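Local coordinates for protein pyridoxal 5'-phosphate synthase subunit PdxT (Thermus thermophilus, PDB 2YWD) that probably hydrolyses glutamine to glutamate and ammonia, which is passed to the PdxS subunit for the synthesis of pyridoxal 5'-phosphate, at residues Gly129-Val134 with Glu174-Pro179; Ala76-Cys81 with Arg183-Leu188; Gly101-Trp106 with Pro139-Leu144; Glu124-Gly129 with Gly147-Ala152. All coordinates share one frame; numbering follows the deposited sequence.

Interaction 1: residues Gly129-Val134 with Glu174-Pro179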
loop_
_atom_site.group_PDB
_atom_site.type_symbol
_atom_site.label_atom_id
_atom_site.label_comp_id
_atom_site.label_asym_id
_atom_site.label_seq_id
_atom_site.Cartn_x
_atom_site.Cartn_y
_atom_site.Cartn_z
ATOM N N GLY A 129 -12.604 -13.157 1.133
ATOM C CA GLY A 129 -13.550 -13.489 2.181
ATOM C C GLY A 129 -13.476 -12.468 3.302
ATOM O O GLY A 129 -13.066 -11.332 3.078
ATOM N N SER A 130 -13.864 -12.867 4.508
ATOM C CA SER A 130 -13.835 -11.960 5.653
ATOM C C SER A 130 -12.406 -11.700 6.126
ATOM O O SER A 130 -11.632 -12.633 6.312
ATOM C CB SER A 130 -14.655 -12.543 6.805
ATOM O OG SER A 130 -14.610 -11.693 7.938
ATOM N N PHE A 131 -12.066 -10.430 6.321
ATOM C CA PHE A 131 -10.727 -10.051 6.770
ATOM C C PHE A 131 -10.844 -8.962 7.833
ATOM O O PHE A 131 -11.609 -8.008 7.671
ATOM C CB PHE A 131 -9.900 -9.528 5.594
ATOM C CG PHE A 131 -8.429 -9.406 5.895
ATOM C CD1 PHE A 131 -7.577 -10.494 5.721
ATOM C CD2 PHE A 131 -7.901 -8.215 6.382
ATOM C CE1 PHE A 131 -6.214 -10.397 6.030
ATOM C CE2 PHE A 131 -6.539 -8.107 6.696
ATOM C CZ PHE A 131 -5.697 -9.202 6.520
ATOM N N HIS A 132 -10.084 -9.108 8.915
ATOM C CA HIS A 132 -10.110 -8.145 10.012
ATOM C C HIS A 132 -9.334 -6.881 9.656
ATOM O O HIS A 132 -8.111 -6.915 9.514
ATOM C CB HIS A 132 -9.516 -8.773 11.276
ATOM C CG HIS A 132 -9.661 -7.919 12.497
ATOM N ND1 HIS A 132 -10.888 -7.575 13.022
ATOM C CD2 HIS A 132 -8.734 -7.331 13.290
ATOM C CE1 HIS A 132 -10.711 -6.812 14.086
ATOM N NE2 HIS A 132 -9.413 -6.648 14.270
ATOM N N GLY A 133 -10.050 -5.766 9.528
ATOM C CA GLY A 133 -9.417 -4.507 9.174
ATOM C C GLY A 133 -9.026 -3.634 10.354
ATOM O O GLY A 133 -9.869 -3.265 11.171
ATOM N N VAL A 134 -7.740 -3.307 10.437
ATOM C CA VAL A 134 -7.214 -2.465 11.504
ATOM C C VAL A 134 -6.932 -1.078 10.936
ATOM O O VAL A 134 -6.084 -0.916 10.056
ATOM C CB VAL A 134 -5.914 -3.063 12.092
ATOM C CG1 VAL A 134 -5.334 -2.124 13.152
ATOM C CG2 VAL A 134 -6.209 -4.436 12.711
ATOM N N GLU A 174 -1.056 -6.033 7.957
ATOM C CA GLU A 174 0.136 -6.499 8.661
ATOM C C GLU A 174 -0.017 -6.387 10.175
ATOM O O GLU A 174 0.843 -6.853 10.927
ATOM C CB GLU A 174 1.379 -5.716 8.212
ATOM C CG GLU A 174 1.511 -4.317 8.819
ATOM C CD GLU A 174 0.613 -3.276 8.173
ATOM O OE1 GLU A 174 -0.266 -3.645 7.361
ATOM O OE2 GLU A 174 0.790 -2.077 8.484
ATOM N N LEU A 175 -1.099 -5.762 10.628
ATOM C CA LEU A 175 -1.330 -5.632 12.061
ATOM C C LEU A 175 -2.235 -6.744 12.571
ATOM O O LEU A 175 -2.796 -6.661 13.669
ATOM C CB LEU A 175 -1.908 -4.256 12.403
ATOM C CG LEU A 175 -0.878 -3.126 12.272
ATOM C CD1 LEU A 175 -1.476 -1.817 12.763
ATOM C CD2 LEU A 175 0.371 -3.475 13.085
ATOM N N THR A 176 -2.367 -7.784 11.754
ATOM C CA THR A 176 -3.148 -8.966 12.096
ATOM C C THR A 176 -2.197 -10.117 11.791
ATOM O O THR A 176 -1.138 -9.907 11.198
ATOM C CB THR A 176 -4.398 -9.141 11.199
ATOM O OG1 THR A 176 -3.993 -9.568 9.890
ATOM C CG2 THR A 176 -5.170 -7.833 11.087
ATOM N N GLU A 177 -2.561 -11.330 12.189
ATOM C CA GLU A 177 -1.709 -12.476 11.905
ATOM C C GLU A 177 -2.220 -13.231 10.679
ATOM O O GLU A 177 -1.706 -14.294 10.333
ATOM C CB GLU A 177 -1.644 -13.404 13.120
ATOM C CG GLU A 177 -1.005 -12.749 14.335
ATOM C CD GLU A 177 -0.517 -13.759 15.348
ATOM O OE1 GLU A 177 0.305 -14.621 14.971
ATOM O OE2 GLU A 177 -0.951 -13.692 16.518
ATOM N N ASP A 178 -3.224 -12.658 10.023
ATOM C CA ASP A 178 -3.837 -13.238 8.828
ATOM C C ASP A 178 -3.006 -12.820 7.610
ATOM O O ASP A 178 -2.966 -11.644 7.260
ATOM C CB ASP A 178 -5.267 -12.707 8.689
ATOM C CG ASP A 178 -6.058 -13.412 7.605
ATOM O OD1 ASP A 178 -5.442 -13.982 6.681
ATOM O OD2 ASP A 178 -7.305 -13.379 7.670
ATOM N N PRO A 179 -2.338 -13.782 6.943
ATOM C CA PRO A 179 -1.513 -13.466 5.774
ATOM C C PRO A 179 -2.216 -13.583 4.425
ATOM O O PRO A 179 -1.585 -13.420 3.383
ATOM C CB PRO A 179 -0.376 -14.469 5.901
ATOM C CG PRO A 179 -1.122 -15.700 6.320
ATOM C CD PRO A 179 -2.118 -15.181 7.366
HETATM O O HOH W 1 -8.582 -11.589 9.353
#
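Phe131 and Asp178 meet at a slant: the ring and carboxylate planes are 41° apart, and Phe131 CE1 lies 3.4 Å from Asp178 CG. The ring reaches Asp178 because its CG stands anti to the backbone N (chi1 -167°), which brings CD1 and CE1 up to the carboxylate. At its far end, Phe131 CZ comes to 3.8 Å from Thr176 OG1. A water links the two segments by a second route, accepting from His132 N at 2.9 Å and donating to Asp178 OD2 at 2.8 Å; OD2 also forms a salt bridge with Arg180. The loop 174-179 leads from the strand 166-169 to the helix 180-189, and its touching part runs nearly antiparallel to that of segment 129-134, on strand 129-136. It includes an ST turn, in which Asp178 N donates to Thr176 OG1 (3.2 Å), while the same hydroxyl is hydrogen-bonded to Pro173 O. Just before it lies Glu174, predicted to belong to the charge relay and hydrogen-bonded to His172. Replacing Phe131 by an alanine would probably open a gap beside Asp178 and Thr176. Farther along, Thr176 CG2 sits 3.5 Å from His132 O and near the edge of the His132 ring. Val134 and Leu175 cross at about a right angle, with Val134 CG1 3.9 Å from Leu175 CD1.

Interaction 2: residues Ala76-Cys81 with Arg183-Leu188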
loop_
_atom_site.group_PDB
_atom_site.type_symbol
_atom_site.label_atom_id
_atom_site.label_comp_id
_atom_site.label_asym_id
_atom_site.label_seq_id
_atom_site.Cartn_x
_atom_site.Cartn_y
_atom_site.Cartn_z
ATOM N N ALA A 76 4.993 -5.272 -9.018
ATOM C CA ALA A 76 3.680 -5.110 -8.398
ATOM C C ALA A 76 3.872 -4.320 -7.109
ATOM O O ALA A 76 4.887 -4.471 -6.433
ATOM C CB ALA A 76 3.069 -6.464 -8.091
ATOM N N LEU A 77 2.885 -3.497 -6.773
ATOM C CA LEU A 77 2.941 -2.659 -5.580
ATOM C C LEU A 77 1.737 -2.856 -4.673
ATOM O O LEU A 77 0.613 -3.022 -5.140
ATOM C CB LEU A 77 2.985 -1.181 -5.978
ATOM C CG LEU A 77 4.101 -0.720 -6.909
ATOM C CD1 LEU A 77 3.896 0.750 -7.244
ATOM C CD2 LEU A 77 5.450 -0.943 -6.236
ATOM N N PHE A 78 1.987 -2.822 -3.370
ATOM C CA PHE A 78 0.940 -2.946 -2.365
ATOM C C PHE A 78 1.244 -1.856 -1.341
ATOM O O PHE A 78 2.252 -1.921 -0.640
ATOM C CB PHE A 78 0.982 -4.328 -1.692
ATOM C CG PHE A 78 -0.127 -4.561 -0.680
ATOM C CD1 PHE A 78 -1.234 -3.717 -0.616
ATOM C CD2 PHE A 78 -0.068 -5.651 0.192
ATOM C CE1 PHE A 78 -2.266 -3.954 0.298
ATOM C CE2 PHE A 78 -1.093 -5.898 1.107
ATOM C CZ PHE A 78 -2.194 -5.050 1.162
ATOM N N GLY A 79 0.386 -0.842 -1.287
ATOM C CA GLY A 79 0.582 0.240 -0.342
ATOM C C GLY A 79 -0.466 0.178 0.749
ATOM O O GLY A 79 -1.652 0.033 0.466
ATOM N N THR A 80 -0.028 0.284 1.998
ATOM C CA THR A 80 -0.929 0.237 3.140
ATOM C C THR A 80 -0.805 1.528 3.938
ATOM O O THR A 80 0.288 1.887 4.368
ATOM C CB THR A 80 -0.592 -0.953 4.072
ATOM O OG1 THR A 80 0.752 -0.820 4.566
ATOM C CG2 THR A 80 -0.704 -2.258 3.312
ATOM N N CYS A 81 -1.928 2.218 4.132
ATOM C CA CYS A 81 -1.936 3.467 4.893
ATOM C C CYS A 81 -1.032 4.475 4.178
ATOM O O CYS A 81 -1.381 4.964 3.105
ATOM C CB CYS A 81 -1.452 3.198 6.327
ATOM S SG CYS A 81 -1.392 4.640 7.449
ATOM N N ARG A 183 -0.850 -12.836 0.650
ATOM C CA ARG A 183 -0.749 -13.904 -0.347
ATOM C C ARG A 183 -1.491 -13.486 -1.617
ATOM O O ARG A 183 -1.026 -13.734 -2.732
ATOM C CB ARG A 183 -1.327 -15.217 0.204
ATOM C CG ARG A 183 -1.403 -16.353 -0.827
ATOM C CD ARG A 183 -0.035 -16.681 -1.418
ATOM N NE ARG A 183 0.818 -17.416 -0.488
ATOM C CZ ARG A 183 2.112 -17.652 -0.689
ATOM N NH1 ARG A 183 2.707 -17.202 -1.786
ATOM N NH2 ARG A 183 2.806 -18.357 0.194
ATOM N N TYR A 184 -2.648 -12.850 -1.445
ATOM C CA TYR A 184 -3.439 -12.375 -2.580
ATOM C C TYR A 184 -2.551 -11.463 -3.429
ATOM O O TYR A 184 -2.541 -11.548 -4.662
ATOM C CB TYR A 184 -4.657 -11.595 -2.074
ATOM C CG TYR A 184 -5.458 -10.908 -3.159
ATOM C CD1 TYR A 184 -6.354 -11.622 -3.955
ATOM C CD2 TYR A 184 -5.304 -9.544 -3.403
ATOM C CE1 TYR A 184 -7.078 -10.991 -4.972
ATOM C CE2 TYR A 184 -6.017 -8.907 -4.412
ATOM C CZ TYR A 184 -6.903 -9.634 -5.193
ATOM O OH TYR A 184 -7.609 -9.004 -6.195
ATOM N N PHE A 185 -1.802 -10.592 -2.758
ATOM C CA PHE A 185 -0.899 -9.668 -3.438
ATOM C C PHE A 185 0.230 -10.403 -4.161
ATOM O O PHE A 185 0.532 -10.108 -5.322
ATOM C CB PHE A 185 -0.307 -8.664 -2.435
ATOM C CG PHE A 185 0.780 -7.795 -3.016
ATOM C CD1 PHE A 185 0.550 -7.040 -4.163
ATOM C CD2 PHE A 185 2.040 -7.746 -2.424
ATOM C CE1 PHE A 185 1.560 -6.247 -4.716
ATOM C CE2 PHE A 185 3.059 -6.956 -2.968
ATOM C CZ PHE A 185 2.816 -6.206 -4.116
ATOM N N LEU A 186 0.855 -11.361 -3.485
ATOM C CA LEU A 186 1.946 -12.105 -4.105
ATOM C C LEU A 186 1.460 -12.879 -5.327
ATOM O O LEU A 186 2.179 -13.005 -6.319
ATOM C CB LEU A 186 2.583 -13.065 -3.098
ATOM C CG LEU A 186 3.223 -12.407 -1.876
ATOM C CD1 LEU A 186 4.038 -13.449 -1.120
ATOM C CD2 LEU A 186 4.115 -11.248 -2.313
ATOM N N GLU A 187 0.240 -13.395 -5.252
ATOM C CA GLU A 187 -0.329 -14.144 -6.366
ATOM C C GLU A 187 -0.498 -13.240 -7.585
ATOM O O GLU A 187 -0.159 -13.629 -8.702
ATOM C CB GLU A 187 -1.681 -14.748 -5.967
ATOM C CG GLU A 187 -1.581 -15.899 -4.965
ATOM C CD GLU A 187 -1.168 -17.217 -5.607
ATOM O OE1 GLU A 187 -1.993 -17.802 -6.343
ATOM O OE2 GLU A 187 -0.021 -17.669 -5.380
ATOM N N LEU A 188 -1.009 -12.030 -7.378
ATOM C CA LEU A 188 -1.201 -11.119 -8.498
ATOM C C LEU A 188 0.141 -10.599 -9.026
ATOM O O LEU A 188 0.240 -10.169 -10.178
ATOM C CB LEU A 188 -2.124 -9.958 -8.092
ATOM C CG LEU A 188 -1.644 -8.823 -7.183
ATOM C CD1 LEU A 188 -0.793 -7.839 -7.979
ATOM C CD2 LEU A 188 -2.856 -8.100 -6.611
#
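Ala76 and Phe78 face the helix segment 183-188 from a strand, 76-80, that runs almost antiparallel to it: the segment axes make an angle of 159° and approach to 8.8 Å. The CA atoms of Phe78 and Phe185 are 7.1 Å apart, and no hydrogen bond joins the segments. Phe185 fills the space between them. With its CG anti to the backbone N (chi1 172°), its ring extends to the strand and lies under Phe78 CB, which stands 3.4 Å from the ring centroid and 3° off the normal, a nearly ideal CH-pi contact over the face. The two aromatic rings themselves meet obliquely. The rim of Phe185 touches the backbone, with CE1 3.4 Å from Leu77 O and CZ 3.6 Å from Ala76 O, the latter near the ring plane. Ala76 CB adds a contact to Phe185 CE1 at 3.7 Å, and Leu188 CD1 also approaches this methyl. A serine in place of Phe185 would probably leave Phe78 CB without its aromatic face and open a gap between strand and helix. Just past the end of the strand comes Cys81, the predicted nucleophile, at the N-cap of helix 82-87. In the central sheet strand 76-80 lies between the parallel strands 42-45 and 166-169; Phe185 also reaches Ala42 and Ile44 on the former and Leu167 on the latter.

Interaction 3: residues Gly101-Trp106 with Pro139-Leu144; sequences GVLEAW and PVFRRL
Trp106 and Arg143 form an antiparallel hydrogen-bonded pair in which Trp106 N donates to Arg143 O at 2.8 Å, with an N-H...O angle of 166°. The carbonyl of Trp106 serves two amides: Arg142 N donates to Trp106 O at 2.7 Å, nearly along the C=O axis, and Arg143 N adds a weak bond to the same oxygen at 3.4 Å. Two residues facing one define a classic beta bulge. Arg143 O is also approached by Ala105 CA at 3.3 Å, a CA-H...O contact. Beyond the backbone, the Trp106 and Arg143 side chains run side by side, their ring and guanidinium planes 55° apart. Arg143 bends at chi3 (-51°), which brings NE over the indole and CZ to 3.9 Å from the centroid of the six-membered ring, a cation-pi contact. Trp106 NE1 and Arg143 NH2 are both donors, so their proximity is not a bond. The guanidinium of Arg142 leads away and is paired with Glu108. On the other face of the sheet, Ala105 CB packs against Leu144 CD2 at 3.6 Å and, more loosely, against the Phe141 ring near its plane. The strand 103-108 lies between 90-91 and 140-144 in a three-stranded sheet. Phe141 and Leu144 extend this apolar face to Val161 on strand 157-163, and Leu103 and Phe141 reach Ala168 on strand 166-169, joining the small sheet to the central one.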
loop_
_atom_site.group_PDB
_atom_site.type_symbol
_atom_site.label_atom_id
_atom_site.label_comp_id
_atom_site.label_asym_id
_atom_site.label_seq_id
_atom_site.Cartn_x
_atom_site.Cartn_y
_atom_site.Cartn_z
ATOM N N GLY A 101 2.117 8.443 -7.260
ATOM C CA GLY A 101 0.957 8.882 -8.015
ATOM C C GLY A 101 0.497 8.057 -9.203
ATOM O O GLY A 101 -0.075 8.606 -10.143
ATOM N N VAL A 102 0.719 6.748 -9.172
ATOM C CA VAL A 102 0.308 5.894 -10.282
ATOM C C VAL A 102 -1.152 5.449 -10.161
ATOM O O VAL A 102 -1.821 5.202 -11.165
ATOM C CB VAL A 102 1.217 4.639 -10.385
ATOM C CG1 VAL A 102 1.083 3.785 -9.135
ATOM C CG2 VAL A 102 0.859 3.834 -11.626
ATOM N N LEU A 103 -1.646 5.352 -8.930
ATOM C CA LEU A 103 -3.023 4.930 -8.696
ATOM C C LEU A 103 -4.012 6.062 -8.981
ATOM O O LEU A 103 -3.906 7.146 -8.407
ATOM C CB LEU A 103 -3.179 4.461 -7.247
ATOM C CG LEU A 103 -4.578 4.035 -6.799
ATOM C CD1 LEU A 103 -4.992 2.779 -7.548
ATOM C CD2 LEU A 103 -4.580 3.790 -5.295
ATOM N N GLU A 104 -4.967 5.809 -9.874
ATOM C CA GLU A 104 -5.974 6.811 -10.218
ATOM C C GLU A 104 -6.961 6.954 -9.073
ATOM O O GLU A 104 -8.040 6.366 -9.091
ATOM C CB GLU A 104 -6.730 6.409 -11.486
ATOM C CG GLU A 104 -5.917 6.490 -12.768
ATOM C CD GLU A 104 -5.435 7.897 -13.076
ATOM O OE1 GLU A 104 -6.184 8.863 -12.814
ATOM O OE2 GLU A 104 -4.310 8.032 -13.598
ATOM N N ALA A 105 -6.587 7.742 -8.074
ATOM C CA ALA A 105 -7.448 7.942 -6.925
ATOM C C ALA A 105 -7.147 9.254 -6.221
ATOM O O ALA A 105 -6.045 9.784 -6.322
ATOM C CB ALA A 105 -7.278 6.784 -5.950
ATOM N N TRP A 106 -8.155 9.772 -5.526
ATOM C CA TRP A 106 -8.039 10.996 -4.743
ATOM C C TRP A 106 -8.099 10.506 -3.305
ATOM O O TRP A 106 -9.103 9.929 -2.893
ATOM C CB TRP A 106 -9.230 11.920 -5.003
ATOM C CG TRP A 106 -9.114 12.763 -6.234
ATOM C CD1 TRP A 106 -8.624 12.384 -7.449
ATOM C CD2 TRP A 106 -9.541 14.122 -6.378
ATOM N NE1 TRP A 106 -8.719 13.425 -8.345
ATOM C CE2 TRP A 106 -9.278 14.503 -7.712
ATOM C CE3 TRP A 106 -10.123 15.054 -5.508
ATOM C CZ2 TRP A 106 -9.578 15.780 -8.199
ATOM C CZ3 TRP A 106 -10.423 16.325 -5.992
ATOM C CH2 TRP A 106 -10.148 16.674 -7.327
ATOM N N PRO A 139 -6.584 6.971 6.105
ATOM C CA PRO A 139 -6.865 7.932 5.040
ATOM C C PRO A 139 -8.174 7.483 4.391
ATOM O O PRO A 139 -8.631 6.357 4.610
ATOM C CB PRO A 139 -5.672 7.765 4.105
ATOM C CG PRO A 139 -5.385 6.297 4.216
ATOM C CD PRO A 139 -5.484 6.067 5.718
ATOM N N VAL A 140 -8.771 8.355 3.593
ATOM C CA VAL A 140 -10.020 8.030 2.931
ATOM C C VAL A 140 -9.878 8.132 1.419
ATOM O O VAL A 140 -9.282 9.078 0.904
ATOM C CB VAL A 140 -11.146 8.978 3.412
ATOM C CG1 VAL A 140 -12.425 8.761 2.596
ATOM C CG2 VAL A 140 -11.413 8.740 4.898
ATOM N N PHE A 141 -10.400 7.135 0.714
ATOM C CA PHE A 141 -10.373 7.137 -0.742
ATOM C C PHE A 141 -11.586 7.972 -1.149
ATOM O O PHE A 141 -12.713 7.483 -1.111
ATOM C CB PHE A 141 -10.523 5.711 -1.278
ATOM C CG PHE A 141 -9.293 4.862 -1.113
ATOM C CD1 PHE A 141 -8.174 5.075 -1.914
ATOM C CD2 PHE A 141 -9.261 3.833 -0.176
ATOM C CE1 PHE A 141 -7.039 4.272 -1.788
ATOM C CE2 PHE A 141 -8.130 3.023 -0.040
ATOM C CZ PHE A 141 -7.019 3.244 -0.849
ATOM N N ARG A 142 -11.357 9.227 -1.531
ATOM C CA ARG A 142 -12.455 10.116 -1.906
ATOM C C ARG A 142 -13.040 9.853 -3.292
ATOM O O ARG A 142 -14.266 9.815 -3.456
ATOM C CB ARG A 142 -12.010 11.577 -1.792
ATOM C CG ARG A 142 -11.744 12.038 -0.355
ATOM C CD ARG A 142 -13.010 11.966 0.499
ATOM N NE ARG A 142 -12.835 12.639 1.785
ATOM C CZ ARG A 142 -13.772 12.727 2.723
ATOM N NH1 ARG A 142 -14.968 12.179 2.528
ATOM N NH2 ARG A 142 -13.515 13.369 3.858
ATOM N N ARG A 143 -12.179 9.686 -4.289
ATOM C CA ARG A 143 -12.645 9.405 -5.647
ATOM C C ARG A 143 -11.741 8.369 -6.287
ATOM O O ARG A 143 -10.550 8.305 -5.977
ATOM C CB ARG A 143 -12.644 10.668 -6.509
ATOM C CG ARG A 143 -13.433 11.827 -5.927
ATOM C CD ARG A 143 -13.854 12.806 -7.012
ATOM N NE ARG A 143 -12.740 13.219 -7.859
ATOM C CZ ARG A 143 -12.859 14.048 -8.893
ATOM N NH1 ARG A 143 -14.045 14.556 -9.204
ATOM N NH2 ARG A 143 -11.795 14.368 -9.618
ATOM N N LEU A 144 -12.308 7.564 -7.181
ATOM C CA LEU A 144 -11.549 6.524 -7.867
ATOM C C LEU A 144 -11.760 6.601 -9.374
ATOM O O LEU A 144 -12.870 6.851 -9.840
ATOM C CB LEU A 144 -11.982 5.142 -7.368
ATOM C CG LEU A 144 -11.852 4.888 -5.863
ATOM C CD1 LEU A 144 -12.376 3.497 -5.530
ATOM C CD2 LEU A 144 -10.395 5.027 -5.440
#

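Interaction 4: residues Glu124-Gly129 with Gly147-Ala152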
loop_
_atom_site.group_PDB
_atom_site.type_symbol
_atom_site.label_atom_id
_atom_site.label_comp_id
_atom_site.label_asym_id
_atom_site.label_seq_id
_atom_site.Cartn_x
_atom_site.Cartn_y
_atom_site.Cartn_z
ATOM N N GLU A 124 -15.391 -7.497 4.168
ATOM C CA GLU A 124 -15.635 -8.531 3.177
ATOM C C GLU A 124 -14.782 -8.199 1.966
ATOM O O GLU A 124 -15.011 -7.195 1.293
ATOM C CB GLU A 124 -17.112 -8.574 2.793
ATOM C CG GLU A 124 -17.959 -9.351 3.777
ATOM C CD GLU A 124 -17.429 -10.758 3.985
ATOM O OE1 GLU A 124 -17.289 -11.496 2.983
ATOM O OE2 GLU A 124 -17.147 -11.124 5.147
ATOM N N VAL A 125 -13.784 -9.040 1.707
ATOM C CA VAL A 125 -12.876 -8.839 0.585
ATOM C C VAL A 125 -13.241 -9.763 -0.569
ATOM O O VAL A 125 -13.332 -10.979 -0.401
ATOM C CB VAL A 125 -11.418 -9.105 1.008
ATOM C CG1 VAL A 125 -10.484 -8.890 -0.169
ATOM C CG2 VAL A 125 -11.042 -8.192 2.163
ATOM N N GLU A 126 -13.455 -9.178 -1.740
ATOM C CA GLU A 126 -13.823 -9.951 -2.918
ATOM C C GLU A 126 -12.786 -11.026 -3.225
ATOM O O GLU A 126 -11.591 -10.743 -3.330
ATOM C CB GLU A 126 -13.984 -9.026 -4.126
ATOM C CG GLU A 126 -14.362 -9.750 -5.411
ATOM C CD GLU A 126 -14.424 -8.820 -6.608
ATOM O OE1 GLU A 126 -13.418 -8.129 -6.877
ATOM O OE2 GLU A 126 -15.476 -8.782 -7.281
ATOM N N GLY A 127 -13.258 -12.262 -3.359
ATOM C CA GLY A 127 -12.377 -13.372 -3.664
ATOM C C GLY A 127 -11.680 -13.950 -2.449
ATOM O O GLY A 127 -11.439 -15.155 -2.376
ATOM N N LEU A 128 -11.366 -13.096 -1.484
ATOM C CA LEU A 128 -10.672 -13.540 -0.285
ATOM C C LEU A 128 -11.621 -13.993 0.817
ATOM O O LEU A 128 -11.467 -15.081 1.368
ATOM C CB LEU A 128 -9.775 -12.414 0.234
ATOM C CG LEU A 128 -8.716 -12.784 1.271
ATOM C CD1 LEU A 128 -7.798 -13.851 0.694
ATOM C CD2 LEU A 128 -7.916 -11.547 1.652
ATOM N N GLY A 129 -12.604 -13.157 1.133
ATOM C CA GLY A 129 -13.550 -13.489 2.181
ATOM C C GLY A 129 -13.476 -12.468 3.302
ATOM O O GLY A 129 -13.066 -11.332 3.078
ATOM N N GLY A 147 -10.784 2.880 -14.148
ATOM C CA GLY A 147 -10.055 1.623 -14.213
ATOM C C GLY A 147 -9.674 1.033 -12.864
ATOM O O GLY A 147 -8.852 0.114 -12.794
ATOM N N VAL A 148 -10.268 1.548 -11.790
ATOM C CA VAL A 148 -9.960 1.060 -10.448
ATOM C C VAL A 148 -11.048 0.143 -9.904
ATOM O O VAL A 148 -12.235 0.465 -9.952
ATOM C CB VAL A 148 -9.756 2.230 -9.466
ATOM C CG1 VAL A 148 -9.364 1.698 -8.092
ATOM C CG2 VAL A 148 -8.678 3.165 -9.995
ATOM N N GLU A 149 -10.633 -1.007 -9.386
ATOM C CA GLU A 149 -11.564 -1.981 -8.839
ATOM C C GLU A 149 -11.633 -1.900 -7.312
ATOM O O GLU A 149 -10.606 -1.793 -6.643
ATOM C CB GLU A 149 -11.134 -3.384 -9.280
ATOM C CG GLU A 149 -11.920 -4.525 -8.665
ATOM C CD GLU A 149 -11.556 -5.868 -9.278
ATOM O OE1 GLU A 149 -10.346 -6.134 -9.454
ATOM O OE2 GLU A 149 -12.480 -6.657 -9.578
ATOM N N VAL A 150 -12.844 -1.932 -6.766
ATOM C CA VAL A 150 -13.016 -1.890 -5.315
ATOM C C VAL A 150 -13.153 -3.323 -4.821
ATOM O O VAL A 150 -14.118 -4.009 -5.155
ATOM C CB VAL A 150 -14.279 -1.091 -4.911
ATOM C CG1 VAL A 150 -14.454 -1.124 -3.397
ATOM C CG2 VAL A 150 -14.159 0.346 -5.395
ATOM N N LEU A 151 -12.185 -3.776 -4.032
ATOM C CA LEU A 151 -12.196 -5.141 -3.512
ATOM C C LEU A 151 -12.828 -5.265 -2.129
ATOM O O LEU A 151 -13.186 -6.364 -1.705
ATOM C CB LEU A 151 -10.768 -5.688 -3.469
ATOM C CG LEU A 151 -10.044 -5.739 -4.816
ATOM C CD1 LEU A 151 -8.604 -6.191 -4.605
ATOM C CD2 LEU A 151 -10.774 -6.693 -5.753
ATOM N N ALA A 152 -12.962 -4.143 -1.425
ATOM C CA ALA A 152 -13.555 -4.156 -0.093
ATOM C C ALA A 152 -14.037 -2.773 0.317
ATOM O O ALA A 152 -13.438 -1.758 -0.049
ATOM C CB ALA A 152 -12.544 -4.680 0.932
#
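Leu151 O accepts from Glu126 N at 2.8 Å, the one hydrogen bond between the segments. It is nearly straight, with an N-H...O angle of 172°, and the donor lies in the carbonyl plane. The same oxygen receives a CA-H...O contact from Val125 CA at 3.4 Å, so two neighbouring residues of 124-129 grip it. Beside this bond, Ala152 CB rests 3.5 Å from Glu124 O and 4.0 Å from Val125 CG2, and both Val125 and Ala152 also touch Leu160 of strand 157-163. Glu126 then stretches out toward Leu151 on the edge strand 149-154: its CG is anti to the backbone N (chi1 180°) and the chain stays extended, which takes OE1 to 3.2 Å from Leu151 CD2. The Glu149 chain crosses it at about a right angle, and the two carboxylate planes are 77° apart. Segment 124-129 is the turn of a beta hairpin, with a classic beta bulge in which Leu128 and Gly129 both face Val125. The contact thus sets this hairpin against the outermost strand of the central sheet, away from the predicted catalytic residues. Because Glu126 OE1 and Glu149 OE2 are both acceptors only 3.2 Å apart, their like charges probably oppose each other, and one carboxylate may take up a proton more readily than usual; attraction across the contact therefore rests on the backbone bond and the apolar packing.

Interactions 2 and 4 use strands of the central seven-stranded sheet; interaction 3 lies in the small three-stranded sheet and interaction 1 on strand 129-136 of the hairpin. Interaction 2 is the most buried, about 7 Å from the centre of the chain. Interaction 1, on the loop just before helix 180-189, has its centre about 13 Å from that of interaction 2. Interaction 4 shares Gly129 with interaction 1 and meets interaction 2 where Tyr184 touches Leu151. Interaction 3, about 15 Å from interaction 4 between centres, joins it through Leu144 and Val150. Along the chain, the segments of 1, 3 and 4 all fall between 76-81 and 183-188. Interaction 2 holds Cys81, the predicted nucleophile, interaction 1 holds Glu174, predicted for the charge relay, and the two contacts touch through Glu174 and Thr80.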